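Local atomic coordinates of ribonucleoside-diphosphate reductase small chain 2 (Saccharomyces cerevisiae, PDB entry 1JK0), a protein that helps make deoxyribonucleotides for DNA synthesis as a ribonucleotide reductase small subunit, needed for folding of its partner small chain and assembly with the large subunits. Residues 62-67 / 136-141; 187-192 / 255-260. All coordinates share one frame; numbering follows the deposited sequence.

Contact 1. Residues 62-67 / 136-141; sequences IELAKD and DAFFKD
L64 and D67 close on A137 and F138 in a small, mostly buried packing contact, where the loop between helix 43-54 and helix 78-89 lies against the C-terminal part of helix 111-138. The two segments bury 148 Å² between them, and side chains do the joining.

L64 aims its first side-chain bond at the helix and splits its two methyls between two neighbours. CD1 lies 4.3 Å from CB of A137, a methyl-to-methyl touch at the more open side of the contact. The other branch comes to the end of the phenyl group, with L64 CD2 4.4 Å from F138 CZ, arriving obliquely to the ring. Both are loose van der Waals contacts.

D67 makes the closer approach. Its OD2 sits 3.6 Å from CZ of F138, at the ring edge and near the ring plane, with the carboxylate turned 32° from the ring. That placing is consistent with a weak attraction between the oxygen and the slightly positive rim of the ring. With CG of D67 anti to the backbone N (chi1 -179°), the carboxylate reaches the ring although the first bond of the side chain does not aim there. The stronger polar partner lies elsewhere: OD1 accepts a hydrogen bond from the backbone N of G208, at the start of helix 207-232, so the carboxylate is held from one oxygen while the other abuts the phenyl edge.

Stacking with F71 further fixes the F138 ring. L64 also packs on M133 and M134 of helix 111-138, its side chain about 9 Å from that of Y131, the predicted active-site residue. The loop is thus held between helix 111-138, which takes its leucine, and helix 207-232, which binds its aspartate.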
# COMPACT_ATOMS: atom_id res chain seq x y z
N ILE B 62 -8.66 -21.58 -0.51
CA ILE B 62 -9.34 -22.26 -1.60
C ILE B 62 -8.69 -23.60 -1.90
O ILE B 62 -7.47 -23.69 -2.03
CB ILE B 62 -9.30 -21.42 -2.87
CG1 ILE B 62 -10.27 -20.24 -2.73
CG2 ILE B 62 -9.66 -22.27 -4.08
CD1 ILE B 62 -10.31 -19.33 -3.94
N GLU B 63 -9.52 -24.64 -2.00
CA GLU B 63 -9.05 -25.99 -2.29
C GLU B 63 -9.35 -26.42 -3.73
O GLU B 63 -10.50 -26.54 -4.14
CB GLU B 63 -9.69 -26.99 -1.33
CG GLU B 63 -9.13 -28.38 -1.47
CD GLU B 63 -7.68 -28.44 -1.05
OE1 GLU B 63 -7.41 -28.56 0.16
OE2 GLU B 63 -6.80 -28.36 -1.94
N LEU B 64 -8.30 -26.65 -4.51
CA LEU B 64 -8.48 -27.08 -5.88
C LEU B 64 -8.19 -28.57 -5.96
O LEU B 64 -8.46 -29.22 -6.97
CB LEU B 64 -7.53 -26.34 -6.82
CG LEU B 64 -7.78 -24.86 -7.00
CD1 LEU B 64 -6.86 -24.36 -8.11
CD2 LEU B 64 -9.25 -24.62 -7.36
N ALA B 65 -7.62 -29.11 -4.89
CA ALA B 65 -7.33 -30.53 -4.86
C ALA B 65 -8.69 -31.18 -4.88
O ALA B 65 -9.66 -30.59 -4.40
CB ALA B 65 -6.58 -30.89 -3.58
N LYS B 66 -8.78 -32.38 -5.43
CA LYS B 66 -10.06 -33.06 -5.49
C LYS B 66 -11.13 -32.13 -6.06
O LYS B 66 -12.31 -32.21 -5.70
CB LYS B 66 -10.47 -33.54 -4.09
CG LYS B 66 -9.86 -34.89 -3.70
CD LYS B 66 -10.24 -35.99 -4.70
CE LYS B 66 -11.75 -36.08 -4.91
NZ LYS B 66 -12.11 -37.09 -5.93
N ASP B 67 -10.69 -31.24 -6.94
CA ASP B 67 -11.57 -30.30 -7.63
C ASP B 67 -11.16 -30.40 -9.09
O ASP B 67 -11.92 -30.05 -10.00
CB ASP B 67 -11.34 -28.86 -7.13
CG ASP B 67 -12.25 -27.84 -7.80
OD1 ASP B 67 -13.47 -27.83 -7.51
OD2 ASP B 67 -11.76 -27.06 -8.64
N ASP B 136 -2.63 -23.83 -13.48
CA ASP B 136 -1.57 -24.77 -13.13
C ASP B 136 -2.08 -26.18 -12.74
O ASP B 136 -1.62 -27.19 -13.28
CB ASP B 136 -0.74 -24.19 -11.97
CG ASP B 136 0.67 -24.78 -11.90
OD1 ASP B 136 1.51 -24.41 -12.75
OD2 ASP B 136 0.92 -25.60 -11.00
N ALA B 137 -3.03 -26.24 -11.82
CA ALA B 137 -3.57 -27.53 -11.37
C ALA B 137 -4.38 -28.22 -12.45
O ALA B 137 -4.55 -29.44 -12.44
CB ALA B 137 -4.42 -27.33 -10.13
N PHE B 138 -4.89 -27.43 -13.39
CA PHE B 138 -5.71 -27.98 -14.45
C PHE B 138 -4.96 -28.27 -15.73
O PHE B 138 -4.79 -29.43 -16.11
CB PHE B 138 -6.87 -27.02 -14.74
CG PHE B 138 -7.78 -26.79 -13.57
CD1 PHE B 138 -8.84 -25.89 -13.66
CD2 PHE B 138 -7.61 -27.49 -12.38
CE1 PHE B 138 -9.71 -25.70 -12.60
CE2 PHE B 138 -8.47 -27.31 -11.31
CZ PHE B 138 -9.52 -26.41 -11.42
N PHE B 139 -4.49 -27.22 -16.39
CA PHE B 139 -3.77 -27.36 -17.65
C PHE B 139 -2.29 -27.62 -17.46
O PHE B 139 -1.46 -27.14 -18.23
CB PHE B 139 -3.99 -26.10 -18.49
CG PHE B 139 -5.43 -25.75 -18.68
CD1 PHE B 139 -6.24 -25.42 -17.60
CD2 PHE B 139 -6.01 -25.78 -19.95
CE1 PHE B 139 -7.58 -25.14 -17.76
CE2 PHE B 139 -7.35 -25.50 -20.13
CZ PHE B 139 -8.14 -25.18 -19.03
N LYS B 140 -1.96 -28.39 -16.43
CA LYS B 140 -0.58 -28.74 -16.12
C LYS B 140 0.34 -27.53 -16.05
O LYS B 140 0.03 -26.47 -16.59
CB LYS B 140 -0.05 -29.73 -17.15
CG LYS B 140 0.50 -31.02 -16.56
CD LYS B 140 1.53 -30.76 -15.46
CE LYS B 140 2.30 -32.01 -15.12
NZ LYS B 140 1.39 -33.17 -14.88
N ASP B 141 1.49 -27.71 -15.39
CA ASP B 141 2.47 -26.64 -15.24
C ASP B 141 2.67 -25.89 -16.55
O ASP B 141 2.60 -24.66 -16.59
CB ASP B 141 3.82 -27.20 -14.77
CG ASP B 141 3.72 -27.98 -13.48
OD1 ASP B 141 3.20 -27.43 -12.48
OD2 ASP B 141 4.18 -29.15 -13.46

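Contact 2. Residues 187-192 / 255-260; sequences GIFQAG and KEYYSN
G192 and Y258 meet backbone to ring in one half of the tightly packed part of this contact. G192 has no side chain, so its bare CA can lie 3.8 Å from CD1 of Y258, obliquely to the ring, while the G192 O is 4.1 Å from Y258 CE1. The first side-chain bond of Y258 heads toward segment 187-192, and its hydroxyl goes on to H275 O, which ties down the far end of the ring.

In the other, buried half, Y257 crosses F189 at about a right angle. Its OH meets the edge of the phenylalanine ring near the ring plane, 3.6 Å from F189 CD2. The first torsion of Y257 (chi1 68°) sets CG between the backbone N and the carbonyl carbon, which swings the ring across to F189.

The loose side belongs to partly exposed Q190: its side chain starts out away from Y257, CG only grazes that OH at 4.5 Å, and Y131, predicted to be the active-site residue, is about 5 Å away, side chain to side chain.

Around the contact, K160 of helix 155-166 bonds the Y257 hydroxyl and packs on F189, helix 277-288 packs I278 on Y258, and F189 settles on A250 and I253 of helix 240-258.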
# COMPACT_ATOMS: atom_id res chain seq x y z
N GLY B 187 -18.09 -3.94 -13.42
CA GLY B 187 -19.28 -4.76 -13.29
C GLY B 187 -19.91 -5.28 -14.56
O GLY B 187 -20.34 -6.43 -14.62
N ILE B 188 -19.97 -4.44 -15.59
CA ILE B 188 -20.55 -4.86 -16.85
C ILE B 188 -19.67 -5.92 -17.49
O ILE B 188 -20.00 -7.10 -17.47
CB ILE B 188 -20.70 -3.69 -17.85
CG1 ILE B 188 -21.56 -2.58 -17.24
CG2 ILE B 188 -21.33 -4.19 -19.15
CD1 ILE B 188 -21.75 -1.38 -18.13
N PHE B 189 -18.53 -5.49 -18.02
CA PHE B 189 -17.60 -6.38 -18.69
C PHE B 189 -17.62 -7.85 -18.34
O PHE B 189 -18.52 -8.57 -18.78
CB PHE B 189 -16.18 -5.85 -18.57
CG PHE B 189 -15.80 -4.92 -19.67
CD1 PHE B 189 -16.39 -3.67 -19.76
CD2 PHE B 189 -14.93 -5.33 -20.67
CE1 PHE B 189 -16.12 -2.83 -20.83
CE2 PHE B 189 -14.65 -4.50 -21.75
CZ PHE B 189 -15.25 -3.24 -21.83
N GLN B 190 -16.66 -8.31 -17.56
CA GLN B 190 -16.60 -9.73 -17.25
C GLN B 190 -17.82 -10.40 -16.62
O GLN B 190 -17.71 -11.51 -16.10
CB GLN B 190 -15.37 -10.00 -16.41
CG GLN B 190 -14.10 -9.63 -17.11
CD GLN B 190 -12.90 -9.82 -16.24
OE1 GLN B 190 -12.76 -9.16 -15.22
NE2 GLN B 190 -12.03 -10.75 -16.62
N ALA B 191 -18.99 -9.76 -16.69
CA ALA B 191 -20.20 -10.34 -16.13
C ALA B 191 -20.45 -11.69 -16.80
O ALA B 191 -20.95 -12.63 -16.17
CB ALA B 191 -21.39 -9.41 -16.35
N GLY B 192 -20.10 -11.76 -18.08
CA GLY B 192 -20.27 -12.99 -18.83
C GLY B 192 -19.50 -14.12 -18.17
O GLY B 192 -20.04 -15.20 -17.95
N LYS B 255 -20.68 -8.44 -25.12
CA LYS B 255 -21.36 -9.50 -25.87
C LYS B 255 -20.39 -10.09 -26.88
O LYS B 255 -20.34 -11.30 -27.07
CB LYS B 255 -22.56 -8.91 -26.60
CG LYS B 255 -23.52 -8.15 -25.71
CD LYS B 255 -24.50 -7.30 -26.51
CE LYS B 255 -23.77 -6.25 -27.36
NZ LYS B 255 -24.68 -5.24 -27.97
N GLU B 256 -19.63 -9.20 -27.51
CA GLU B 256 -18.64 -9.58 -28.51
C GLU B 256 -17.85 -10.83 -28.14
O GLU B 256 -18.32 -11.95 -28.37
CB GLU B 256 -17.69 -8.41 -28.75
CG GLU B 256 -16.65 -8.66 -29.81
CD GLU B 256 -15.75 -7.47 -30.00
OE1 GLU B 256 -16.27 -6.39 -30.33
OE2 GLU B 256 -14.52 -7.62 -29.82
N TYR B 257 -16.66 -10.66 -27.56
CA TYR B 257 -15.83 -11.80 -27.20
C TYR B 257 -16.51 -12.83 -26.28
O TYR B 257 -16.13 -14.01 -26.26
CB TYR B 257 -14.48 -11.33 -26.61
CG TYR B 257 -14.50 -10.64 -25.26
CD1 TYR B 257 -14.80 -11.34 -24.09
CD2 TYR B 257 -14.14 -9.29 -25.14
CE1 TYR B 257 -14.75 -10.72 -22.85
CE2 TYR B 257 -14.09 -8.67 -23.89
CZ TYR B 257 -14.39 -9.39 -22.75
OH TYR B 257 -14.34 -8.79 -21.51
N TYR B 258 -17.52 -12.39 -25.54
CA TYR B 258 -18.25 -13.26 -24.63
C TYR B 258 -18.96 -14.37 -25.41
O TYR B 258 -19.23 -15.44 -24.88
CB TYR B 258 -19.26 -12.43 -23.82
CG TYR B 258 -20.39 -13.24 -23.24
CD1 TYR B 258 -20.15 -14.31 -22.38
CD2 TYR B 258 -21.71 -12.95 -23.57
CE1 TYR B 258 -21.19 -15.08 -21.88
CE2 TYR B 258 -22.77 -13.71 -23.07
CZ TYR B 258 -22.50 -14.77 -22.23
OH TYR B 258 -23.55 -15.54 -21.76
N SER B 259 -19.25 -14.09 -26.68
CA SER B 259 -19.90 -15.06 -27.55
C SER B 259 -19.11 -15.24 -28.85
O SER B 259 -19.65 -15.66 -29.87
CB SER B 259 -21.33 -14.60 -27.88
OG SER B 259 -22.01 -15.55 -28.68
N ASN B 260 -17.82 -14.92 -28.80
CA ASN B 260 -16.93 -15.07 -29.96
C ASN B 260 -15.69 -15.88 -29.57
O ASN B 260 -15.07 -16.52 -30.42
CB ASN B 260 -16.52 -13.69 -30.50
CG ASN B 260 -15.49 -13.79 -31.62
OD1 ASN B 260 -14.36 -14.21 -31.39
ND2 ASN B 260 -15.89 -13.39 -32.82

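In the fold
Both contacts belong to the one helical domain of this ferritin-like chain, but they share no helix: contact 1 fastens a loop to helix 111-138, and contact 2 sets the junction of helices 175-188 and 191-200 against the end of helix 240-258. The centre of contact 1 lies about 25 Å, and that of contact 2 about 12 Å, from the centre of the chain, yet most of the touching residues are buried in each. A leucine shared between an alanine methyl and a phenyl ring, with a carboxylate at the ring edge, makes the outer contact; the inner one relies on three aromatic rings and a glycine. The two centres are 25 Å apart, the nearest atoms about 15 Å.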